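Local coordinates for protein cpftsy (Physcomitrella patens, PDB 4AK9) that probably serves as the GTP-binding receptor of the chloroplast signal recognition particle, a SIMIBI GTPase that takes part in protein transport during chloroplast biogenesis, at residues A[35-40]-A[86-91]; A[54-59]-A[64-69]; A[71-76]-A[93-98]; A[98-103]-A[310-315]. All coordinates share one frame; numbering follows the deposited sequence.

Contact 1: residues A[35-40]-A[86-91]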
# COMPACT_ATOMS: atom_id res chain seq x y z
N GLU A 35 -16.71 -14.76 5.82
CA GLU A 35 -17.96 -14.53 5.09
C GLU A 35 -17.83 -14.94 3.63
O GLU A 35 -18.69 -15.63 3.08
CB GLU A 35 -18.31 -13.05 5.15
CG GLU A 35 -19.52 -12.68 4.30
CD GLU A 35 -20.80 -12.57 5.11
OE1 GLU A 35 -20.76 -12.85 6.33
OE2 GLU A 35 -21.85 -12.18 4.53
N LEU A 36 -16.74 -14.49 3.01
CA LEU A 36 -16.46 -14.80 1.61
C LEU A 36 -16.43 -16.29 1.34
O LEU A 36 -16.90 -16.77 0.30
CB LEU A 36 -15.11 -14.19 1.24
CG LEU A 36 -14.66 -14.29 -0.20
CD1 LEU A 36 -15.71 -13.66 -1.11
CD2 LEU A 36 -13.31 -13.58 -0.36
N LEU A 37 -15.86 -17.00 2.29
CA LEU A 37 -15.59 -18.41 2.07
C LEU A 37 -16.88 -19.22 2.23
O LEU A 37 -16.95 -20.36 1.78
CB LEU A 37 -14.50 -18.89 3.02
CG LEU A 37 -13.10 -18.42 2.55
CD1 LEU A 37 -11.98 -19.00 3.42
CD2 LEU A 37 -12.89 -18.75 1.09
N THR A 38 -17.88 -18.61 2.86
CA THR A 38 -19.21 -19.24 2.92
C THR A 38 -19.84 -19.29 1.53
O THR A 38 -20.73 -20.10 1.27
CB THR A 38 -20.18 -18.53 3.90
OG1 THR A 38 -20.62 -17.27 3.35
CG2 THR A 38 -19.51 -18.31 5.24
N TYR A 39 -19.38 -18.43 0.63
CA TYR A 39 -19.88 -18.46 -0.74
C TYR A 39 -19.06 -19.36 -1.64
O TYR A 39 -19.32 -19.45 -2.85
CB TYR A 39 -19.94 -17.05 -1.35
CG TYR A 39 -20.90 -16.15 -0.62
CD1 TYR A 39 -22.28 -16.29 -0.78
CD2 TYR A 39 -20.44 -15.16 0.24
CE1 TYR A 39 -23.17 -15.46 -0.10
CE2 TYR A 39 -21.31 -14.33 0.92
CZ TYR A 39 -22.68 -14.48 0.75
OH TYR A 39 -23.54 -13.65 1.43
N TRP A 40 -18.06 -20.02 -1.07
CA TRP A 40 -17.17 -20.85 -1.88
C TRP A 40 -17.85 -22.15 -2.36
O TRP A 40 -18.51 -22.86 -1.58
CB TRP A 40 -15.87 -21.19 -1.16
CG TRP A 40 -14.94 -21.91 -2.09
CD1 TRP A 40 -14.07 -21.36 -2.98
CD2 TRP A 40 -14.86 -23.33 -2.29
NE1 TRP A 40 -13.41 -22.34 -3.67
CE2 TRP A 40 -13.90 -23.56 -3.28
CE3 TRP A 40 -15.51 -24.43 -1.70
CZ2 TRP A 40 -13.55 -24.86 -3.71
CZ3 TRP A 40 -15.18 -25.71 -2.13
CH2 TRP A 40 -14.22 -25.92 -3.12
N PRO A 86 -13.96 -23.83 5.28
CA PRO A 86 -13.10 -24.05 6.45
C PRO A 86 -11.72 -24.60 6.10
O PRO A 86 -10.73 -24.17 6.74
CB PRO A 86 -13.89 -25.08 7.26
CG PRO A 86 -15.32 -24.73 6.96
CD PRO A 86 -15.33 -24.32 5.51
N GLN A 87 -11.63 -25.51 5.13
CA GLN A 87 -10.34 -26.09 4.78
C GLN A 87 -9.45 -25.06 4.08
O GLN A 87 -8.23 -25.06 4.24
CB GLN A 87 -10.50 -27.32 3.88
CG GLN A 87 -11.01 -28.57 4.60
CD GLN A 87 -11.41 -29.67 3.63
OE1 GLN A 87 -10.81 -29.84 2.56
NE2 GLN A 87 -12.44 -30.42 4.01
N ILE A 88 -10.09 -24.20 3.28
CA ILE A 88 -9.36 -23.17 2.54
C ILE A 88 -8.81 -22.14 3.54
O ILE A 88 -7.66 -21.69 3.42
CB ILE A 88 -10.27 -22.51 1.50
CG1 ILE A 88 -10.48 -23.49 0.34
CG2 ILE A 88 -9.66 -21.20 0.97
CD1 ILE A 88 -11.59 -23.04 -0.60
N LYS A 89 -9.64 -21.80 4.53
CA LYS A 89 -9.27 -20.90 5.61
C LYS A 89 -8.08 -21.44 6.37
O LYS A 89 -7.13 -20.70 6.66
CB LYS A 89 -10.45 -20.71 6.56
CG LYS A 89 -10.15 -19.84 7.79
CD LYS A 89 -9.63 -18.47 7.38
CE LYS A 89 -10.27 -17.35 8.19
NZ LYS A 89 -10.27 -17.60 9.65
N GLU A 90 -8.11 -22.72 6.71
CA GLU A 90 -6.95 -23.32 7.36
C GLU A 90 -5.72 -23.28 6.49
O GLU A 90 -4.64 -23.03 7.00
CB GLU A 90 -7.23 -24.76 7.83
CG GLU A 90 -7.83 -24.82 9.24
CD GLU A 90 -7.14 -23.87 10.23
OE1 GLU A 90 -5.90 -24.00 10.44
OE2 GLU A 90 -7.83 -22.99 10.81
N ALA A 91 -5.86 -23.51 5.18
CA ALA A 91 -4.69 -23.52 4.31
C ALA A 91 -4.11 -22.11 4.19
O ALA A 91 -2.89 -21.93 4.11
CB ALA A 91 -5.03 -24.07 2.93
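Leu37 packs on Ile88 and Lys89 where the two backbones come closest, 7.6 Å between the CA atoms of Leu37 and Pro86, with a type I beta turn from Leu37 to Trp40 set beside the start of helix 85-101. Both segments belong to the helical bundle of the SRP-type GTPases, and the contact sits at its end far from the centre of the chain. Ile88 lies between two partners. Its CG2 branch packs on the forked end of Leu37, whose CD1 also lies 3.9 Å from the CB of Lys89, the residue after Ile88. The polar end of Lys89 turns away to a salt bridge with Asp34. The turn then delivers the indole of Trp40, whose CG is anti to the backbone N (chi1 -174°), to the other end of Ile88, and Ser45 takes a hydrogen bond from its NE1. Replacing Trp40 by an alanine would probably uncover the Ile88 methyl and leave Ser45 without its indole partner. Ile77, from helix 63-78, touches both Trp40 and Ile88. The CH-pi contact is nearly vertical: Ile88 CD1 stands 3.5 Å from the centroid of the five-membered ring of Trp40, only 7° off the normal.

Contact 2: residues A[54-59]-A[64-69]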
# COMPACT_ATOMS: atom_id res chain seq x y z
N GLU A 54 -7.84 -10.11 -3.36
CA GLU A 54 -8.09 -8.67 -3.20
C GLU A 54 -8.28 -8.25 -1.74
O GLU A 54 -7.83 -7.19 -1.35
CB GLU A 54 -9.26 -8.19 -4.08
CG GLU A 54 -8.98 -8.38 -5.58
CD GLU A 54 -9.32 -7.16 -6.44
OE1 GLU A 54 -10.53 -6.91 -6.70
OE2 GLU A 54 -8.36 -6.45 -6.84
N VAL A 55 -8.88 -9.08 -0.90
CA VAL A 55 -8.98 -8.76 0.50
C VAL A 55 -7.58 -8.68 1.13
O VAL A 55 -7.25 -7.74 1.90
CB VAL A 55 -9.88 -9.78 1.23
CG1 VAL A 55 -9.73 -9.61 2.72
CG2 VAL A 55 -11.35 -9.55 0.79
N LEU A 56 -6.71 -9.61 0.76
CA LEU A 56 -5.32 -9.56 1.20
C LEU A 56 -4.59 -8.29 0.75
O LEU A 56 -3.83 -7.71 1.54
CB LEU A 56 -4.53 -10.78 0.73
CG LEU A 56 -5.06 -12.15 1.18
CD1 LEU A 56 -4.09 -13.24 0.74
CD2 LEU A 56 -5.28 -12.18 2.70
N LEU A 57 -4.83 -7.85 -0.47
CA LEU A 57 -4.20 -6.64 -1.00
C LEU A 57 -4.64 -5.41 -0.19
O LEU A 57 -3.83 -4.50 0.05
CB LEU A 57 -4.50 -6.45 -2.51
CG LEU A 57 -3.91 -7.48 -3.49
CD1 LEU A 57 -4.35 -7.14 -4.93
CD2 LEU A 57 -2.39 -7.55 -3.45
N VAL A 58 -5.88 -5.40 0.26
CA VAL A 58 -6.37 -4.31 1.09
C VAL A 58 -5.53 -4.20 2.37
O VAL A 58 -5.22 -3.09 2.84
CB VAL A 58 -7.88 -4.45 1.37
CG1 VAL A 58 -8.36 -3.36 2.34
CG2 VAL A 58 -8.68 -4.42 0.05
N SER A 59 -5.15 -5.33 2.96
CA SER A 59 -4.29 -5.32 4.13
C SER A 59 -2.78 -5.27 3.82
O SER A 59 -1.95 -5.46 4.71
CB SER A 59 -4.60 -6.49 5.07
OG SER A 59 -5.87 -6.29 5.70
N LYS A 64 2.83 -9.60 -5.19
CA LYS A 64 3.55 -10.86 -5.31
C LYS A 64 3.31 -11.84 -4.17
O LYS A 64 3.23 -13.05 -4.40
CB LYS A 64 5.04 -10.62 -5.49
CG LYS A 64 5.34 -9.97 -6.81
CD LYS A 64 6.82 -9.79 -6.97
CE LYS A 64 7.10 -8.53 -7.77
NZ LYS A 64 8.06 -7.61 -7.06
N THR A 65 3.21 -11.32 -2.95
CA THR A 65 3.00 -12.16 -1.77
C THR A 65 1.57 -12.76 -1.79
O THR A 65 1.38 -13.97 -1.54
CB THR A 65 3.21 -11.32 -0.47
OG1 THR A 65 4.56 -10.80 -0.45
CG2 THR A 65 2.97 -12.14 0.81
N ALA A 66 0.58 -11.93 -2.08
CA ALA A 66 -0.81 -12.38 -2.18
C ALA A 66 -0.97 -13.41 -3.31
O ALA A 66 -1.72 -14.38 -3.16
CB ALA A 66 -1.77 -11.16 -2.41
N LEU A 67 -0.27 -13.19 -4.43
CA LEU A 67 -0.31 -14.12 -5.57
C LEU A 67 0.16 -15.50 -5.12
O LEU A 67 -0.51 -16.52 -5.35
CB LEU A 67 0.54 -13.58 -6.73
CG LEU A 67 0.85 -14.47 -7.93
CD1 LEU A 67 -0.40 -15.15 -8.46
CD2 LEU A 67 1.48 -13.60 -9.01
N LYS A 68 1.29 -15.55 -4.43
CA LYS A 68 1.82 -16.86 -4.06
C LYS A 68 1.04 -17.54 -2.94
O LYS A 68 0.95 -18.77 -2.92
CB LYS A 68 3.30 -16.78 -3.73
CG LYS A 68 3.57 -16.11 -2.43
CD LYS A 68 5.03 -16.28 -2.06
CE LYS A 68 5.94 -15.74 -3.14
NZ LYS A 68 7.31 -15.54 -2.61
N ILE A 69 0.46 -16.76 -2.02
CA ILE A 69 -0.42 -17.35 -1.01
C ILE A 69 -1.64 -18.00 -1.63
O ILE A 69 -1.96 -19.15 -1.32
CB ILE A 69 -0.89 -16.28 0.01
CG1 ILE A 69 0.30 -15.87 0.86
CG2 ILE A 69 -2.00 -16.84 0.88
CD1 ILE A 69 0.06 -14.61 1.71
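Leu56 faces Ala66 across the closest pairing of the two backbones, 6.3 Å from CA to CA, and its side chain can be followed outward from there. CB, the first atom, lies 4.2 Å from the CB of Ala66, the only side-chain carbon that residue has. Beyond CB, CG is anti to the carbonyl carbon (chi1 -58°), which carries CD1 past Ala66 toward Ile69 on the next turn of the facing helix. At the tip CD1 meets the CG2 branch of Ile69 at 4.2 Å, the two side chains crossing at a slant. Leu30 of helix 24-30 and Phe61 of the connecting loop also pack against Leu56, and Phe61 touches Ile69 as well.

Segments 54-59 and 64-69 form a helical hairpin within the bundle of this SRP-type GTPase, helix 45-58 turning back through a short loop into helix 63-78. The short axes run 147° apart in direction and approach to 9.4 Å, antiparallel but well splayed. Leu57 supplies a second branch to the same small residue: its CB leaves at the flank of the helix, yet CD2 swings in to 3.8 Å from the CB of Ala66. The outer flank of helix 45-58 faces a neighbouring copy of the protein: Leu57 packs on Thr247 of the second subunit, and Glu54 OE2 hydrogen-bonds to Gln254 NE2 of the same subunit.

Contact 3: residues A[71-76]-A[93-98]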
# COMPACT_ATOMS: atom_id res chain seq x y z
N ASP A 71 -2.21 -18.74 -4.86
CA ASP A 71 -1.89 -19.69 -5.94
C ASP A 71 -1.72 -21.10 -5.39
O ASP A 71 -2.21 -22.06 -5.97
CB ASP A 71 -0.66 -19.26 -6.72
CG ASP A 71 -0.71 -19.67 -8.19
OD1 ASP A 71 -1.82 -19.87 -8.74
OD2 ASP A 71 0.37 -19.81 -8.80
N THR A 72 -1.07 -21.22 -4.23
CA THR A 72 -0.96 -22.52 -3.55
C THR A 72 -2.34 -23.13 -3.21
O THR A 72 -2.56 -24.35 -3.34
CB THR A 72 -0.12 -22.35 -2.26
OG1 THR A 72 1.16 -21.78 -2.59
CG2 THR A 72 0.09 -23.67 -1.58
N ILE A 73 -3.27 -22.28 -2.77
CA ILE A 73 -4.62 -22.70 -2.47
C ILE A 73 -5.34 -23.17 -3.74
O ILE A 73 -6.04 -24.20 -3.72
CB ILE A 73 -5.43 -21.56 -1.82
CG1 ILE A 73 -4.82 -21.21 -0.45
CG2 ILE A 73 -6.93 -21.90 -1.69
CD1 ILE A 73 -5.43 -19.95 0.14
N ARG A 74 -5.18 -22.42 -4.83
CA ARG A 74 -5.76 -22.78 -6.12
C ARG A 74 -5.30 -24.19 -6.55
O ARG A 74 -6.14 -24.98 -7.02
CB ARG A 74 -5.42 -21.76 -7.24
CG ARG A 74 -5.88 -20.32 -6.97
CD ARG A 74 -5.49 -19.32 -8.11
NE ARG A 74 -5.62 -17.93 -7.66
CZ ARG A 74 -6.72 -17.18 -7.77
NH1 ARG A 74 -7.80 -17.66 -8.37
NH2 ARG A 74 -6.73 -15.92 -7.30
N LYS A 75 -4.00 -24.48 -6.43
CA LYS A 75 -3.46 -25.81 -6.82
C LYS A 75 -4.03 -26.91 -5.93
O LYS A 75 -4.39 -27.99 -6.42
CB LYS A 75 -1.93 -25.88 -6.72
CG LYS A 75 -1.17 -24.65 -7.17
CD LYS A 75 -0.98 -24.59 -8.67
CE LYS A 75 -0.03 -23.44 -9.00
NZ LYS A 75 0.39 -23.43 -10.43
N ASP A 76 -4.07 -26.66 -4.63
CA ASP A 76 -4.59 -27.65 -3.68
C ASP A 76 -6.08 -27.94 -3.93
O ASP A 76 -6.56 -29.07 -3.73
CB ASP A 76 -4.37 -27.19 -2.22
CG ASP A 76 -2.88 -27.20 -1.82
OD1 ASP A 76 -2.04 -27.67 -2.61
OD2 ASP A 76 -2.56 -26.75 -0.70
N LYS A 93 -4.09 -19.78 6.52
CA LYS A 93 -3.29 -19.53 7.71
C LYS A 93 -1.96 -20.25 7.65
O LYS A 93 -0.93 -19.66 7.98
CB LYS A 93 -4.05 -19.92 8.99
CG LYS A 93 -5.32 -19.11 9.21
CD LYS A 93 -6.10 -19.57 10.46
CE LYS A 93 -5.22 -19.55 11.70
NZ LYS A 93 -5.99 -19.83 12.95
N LYS A 94 -1.97 -21.52 7.24
CA LYS A 94 -0.71 -22.29 7.17
C LYS A 94 0.26 -21.75 6.15
O LYS A 94 1.46 -21.74 6.39
CB LYS A 94 -0.97 -23.77 6.90
CG LYS A 94 -1.66 -24.44 8.06
CD LYS A 94 -2.08 -25.88 7.75
CE LYS A 94 -2.85 -26.46 8.94
NZ LYS A 94 -3.74 -27.59 8.53
N ASN A 95 -0.25 -21.30 5.01
CA ASN A 95 0.60 -20.76 3.97
C ASN A 95 1.25 -19.47 4.43
O ASN A 95 2.41 -19.21 4.12
CB ASN A 95 -0.17 -20.50 2.68
CG ASN A 95 -0.63 -21.78 2.00
OD1 ASN A 95 -0.15 -22.87 2.31
ND2 ASN A 95 -1.57 -21.64 1.06
N ILE A 96 0.52 -18.68 5.21
CA ILE A 96 1.09 -17.44 5.74
C ILE A 96 2.16 -17.78 6.76
O ILE A 96 3.24 -17.20 6.76
CB ILE A 96 0.02 -16.49 6.32
CG1 ILE A 96 -0.87 -16.00 5.19
CG2 ILE A 96 0.69 -15.30 7.03
CD1 ILE A 96 -2.17 -15.34 5.64
N PHE A 97 1.89 -18.74 7.63
CA PHE A 97 2.91 -19.20 8.56
C PHE A 97 4.17 -19.69 7.84
O PHE A 97 5.28 -19.37 8.23
CB PHE A 97 2.36 -20.30 9.47
CG PHE A 97 3.38 -20.85 10.42
CD1 PHE A 97 3.67 -20.18 11.59
CD2 PHE A 97 4.07 -22.02 10.12
CE1 PHE A 97 4.63 -20.67 12.46
CE2 PHE A 97 5.01 -22.52 11.00
CZ PHE A 97 5.30 -21.84 12.17
N LYS A 98 4.00 -20.47 6.77
CA LYS A 98 5.16 -20.94 6.02
C LYS A 98 5.98 -19.83 5.40
O LYS A 98 7.21 -19.85 5.49
CB LYS A 98 4.73 -21.95 4.95
CG LYS A 98 4.26 -23.23 5.58
CD LYS A 98 3.81 -24.26 4.56
CE LYS A 98 4.98 -24.79 3.72
NZ LYS A 98 5.33 -23.93 2.54
O HOH W 1 -2.54 -24.19 0.24
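Asn95 reaches across to helix 63-78 with its amide, and that group makes all the direct contacts between the segments. ND2 lies against two carbons, 3.6 Å from Ile73 CG1 and 3.7 Å from Thr72 CB, while OD1 comes within 4.0 Å of Thr72 CG2. Thr72 and Asn95 approach from opposite directions, whereas Ile73 crosses the amide at a slant. Beside these carbons ND2 hydrogen-bonds to a water, which accepts from it at 2.8 Å and donates in turn to Asp76 OD2 at 2.7 Å. Ile69 O, one turn before Ile73, is a further but weak acceptor for the same amide nitrogen.

Helices 63-78 and 85-101 follow each other in the bundle of this SRP-type GTPase, and a water-bridged amide joins them at a partly exposed place. Between segments 71-76 and 93-98 the nearest CA atoms, of Thr72 and Asn95, are 7.9 Å apart. With an alanine in place of Asn95, the water would probably lose its amide donor, the link from Asp76 to helix 85-101 would break, and a gap would open beside Thr72 and Ile73.

In the second shell, Asp76 uses its other oxygen, OD1, in a salt bridge with Arg81. Thr72 is fixed by its own helix: with OG1 anti to the carbonyl carbon (chi1 -56°), the hydroxyl turns back to a hydrogen bond with Lys68 O, and the methyl is left to meet Asn95. Leu82, in the loop between the helices, and Leu49 of helix 45-58 pack on Ile73.

Contact 4: residues A[98-103]-A[310-315]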
# COMPACT_ATOMS: atom_id res chain seq x y z
N LYS A 98 4.00 -20.47 6.77
CA LYS A 98 5.16 -20.94 6.02
C LYS A 98 5.98 -19.83 5.40
O LYS A 98 7.21 -19.85 5.49
CB LYS A 98 4.73 -21.95 4.95
CG LYS A 98 4.26 -23.23 5.58
CD LYS A 98 3.81 -24.26 4.56
CE LYS A 98 4.98 -24.79 3.72
NZ LYS A 98 5.33 -23.93 2.54
N LEU A 99 5.31 -18.86 4.78
CA LEU A 99 6.01 -17.74 4.18
C LEU A 99 6.81 -17.00 5.23
O LEU A 99 7.90 -16.50 4.93
CB LEU A 99 5.02 -16.75 3.57
CG LEU A 99 4.40 -17.12 2.23
CD1 LEU A 99 3.76 -15.85 1.66
CD2 LEU A 99 5.48 -17.65 1.29
N LEU A 100 6.30 -16.94 6.46
CA LEU A 100 6.98 -16.21 7.55
C LEU A 100 8.19 -16.92 8.13
O LEU A 100 9.01 -16.32 8.82
CB LEU A 100 5.99 -15.83 8.67
CG LEU A 100 5.00 -14.68 8.37
CD1 LEU A 100 3.84 -14.71 9.41
CD2 LEU A 100 5.72 -13.33 8.42
N THR A 101 8.30 -18.22 7.88
CA THR A 101 9.27 -19.03 8.60
C THR A 101 10.20 -19.89 7.74
O THR A 101 11.26 -20.30 8.21
CB THR A 101 8.52 -20.00 9.54
OG1 THR A 101 7.57 -20.76 8.76
CG2 THR A 101 7.78 -19.25 10.66
N GLU A 102 9.80 -20.24 6.53
CA GLU A 102 10.57 -21.23 5.76
C GLU A 102 11.96 -20.75 5.31
O GLU A 102 12.86 -21.59 5.13
CB GLU A 102 9.77 -21.69 4.55
CG GLU A 102 9.65 -20.60 3.47
CD GLU A 102 8.48 -20.83 2.51
OE1 GLU A 102 7.94 -21.97 2.49
OE2 GLU A 102 8.10 -19.88 1.78
N ARG A 103 12.15 -19.44 5.13
CA ARG A 103 13.38 -18.94 4.54
C ARG A 103 14.26 -18.15 5.53
O ARG A 103 15.50 -18.18 5.44
CB ARG A 103 13.04 -18.11 3.28
CG ARG A 103 14.20 -17.22 2.76
CD ARG A 103 15.43 -18.04 2.21
NE ARG A 103 16.42 -17.14 1.62
CZ ARG A 103 17.33 -16.48 2.33
NH1 ARG A 103 17.39 -16.64 3.65
NH2 ARG A 103 18.19 -15.65 1.74
N GLN A 310 3.60 -17.80 14.49
CA GLN A 310 2.31 -18.38 14.87
C GLN A 310 1.39 -17.39 15.63
O GLN A 310 0.20 -17.30 15.34
CB GLN A 310 2.49 -19.68 15.64
CG GLN A 310 1.21 -20.51 15.72
CD GLN A 310 0.63 -20.83 14.36
OE1 GLN A 310 1.24 -21.53 13.54
NE2 GLN A 310 -0.58 -20.30 14.09
N SER A 311 1.95 -16.65 16.58
CA SER A 311 1.15 -15.67 17.33
C SER A 311 0.59 -14.60 16.42
O SER A 311 -0.55 -14.15 16.60
CB SER A 311 2.03 -14.98 18.38
OG SER A 311 2.69 -15.96 19.16
N PHE A 312 1.40 -14.19 15.46
CA PHE A 312 0.96 -13.17 14.52
C PHE A 312 -0.21 -13.68 13.69
O PHE A 312 -1.23 -12.99 13.52
CB PHE A 312 2.14 -12.77 13.62
CG PHE A 312 1.77 -11.85 12.49
CD1 PHE A 312 1.53 -10.50 12.72
CD2 PHE A 312 1.66 -12.34 11.19
CE1 PHE A 312 1.19 -9.65 11.64
CE2 PHE A 312 1.32 -11.49 10.10
CZ PHE A 312 1.09 -10.14 10.36
N VAL A 313 -0.09 -14.91 13.19
CA VAL A 313 -1.14 -15.45 12.33
C VAL A 313 -2.43 -15.59 13.15
O VAL A 313 -3.53 -15.24 12.69
CB VAL A 313 -0.73 -16.81 11.69
CG1 VAL A 313 -1.93 -17.42 10.94
CG2 VAL A 313 0.45 -16.60 10.72
N ASP A 314 -2.29 -16.06 14.39
CA ASP A 314 -3.45 -16.14 15.29
C ASP A 314 -4.09 -14.79 15.64
O ASP A 314 -5.29 -14.70 15.91
CB ASP A 314 -3.08 -16.89 16.56
CG ASP A 314 -2.77 -18.36 16.31
OD1 ASP A 314 -3.26 -18.93 15.30
OD2 ASP A 314 -2.04 -18.95 17.14
N ALA A 315 -3.29 -13.73 15.64
CA ALA A 315 -3.81 -12.38 15.86
C ALA A 315 -4.60 -11.85 14.66
O ALA A 315 -5.57 -11.11 14.82
CB ALA A 315 -2.69 -11.43 16.25
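Leu100 reaches helix 309-316 through one methyl, CD1, which meets both Phe312 and Val313. Its CG is anti to the carbonyl carbon (chi1 -74°), which turns CD1 toward helix 309-316. The backbones of the two segments stay well apart: their nearest CA atoms, of Leu100 and Gln310, are separated by 8.9 Å. On the ring of Phe312, Leu100 CD1 lies 3.7 Å from CD2 and 4.1 Å from CE2, and the two side chains cross at about a right angle.

Phe312 has CG anti to the backbone N (chi1 173°), which directs its ring toward Leu100. Val313 presents CG2 rather than CG1, at 4.1 Å from Leu100 CD1, the two side chains sliding past each other in opposite directions.

The contact joins the last helix of the helical bundle to the C-terminal helix, which belongs to the GTPase domain, and so ties together the two parts of an NG-type core as found in SRP GTPases. Around it the packing is aromatic and aliphatic. Phe23 meets the Phe312 ring edge-to-face, Phe307 touches both Leu100 and Phe312, and Val285 of helix 280-288 packs on Leu100. Within helix 309-316, Gln310 folds over to Asp314, its NE2 donating to OD1 at 3.2 Å; the acceptor is approached from above the carboxylate plane, and the N-H...OD1 angle is 140°, so the bond is not straight.

Contacts 1, 3 and 4 all draw on helix 85-101, from its start through its middle to its end, while contacts 2 and 3 share helix 63-78. Contacts 2 and 4 are buried and purely apolar; contacts 1 and 3 are only partly buried, and their chemistry is more mixed, an indole face in one and a water-bridged amide in the other. Contact 3 touches each of the others: Ile73 packs on Ile88 of contact 1, Ile96 on Ile69 of contact 2 and on Val313 of contact 4. Contacts 1 to 3 stay within the helical bundle, and contact 4 alone reaches the GTPase domain. Leu99 packs contact 4 against contact 2.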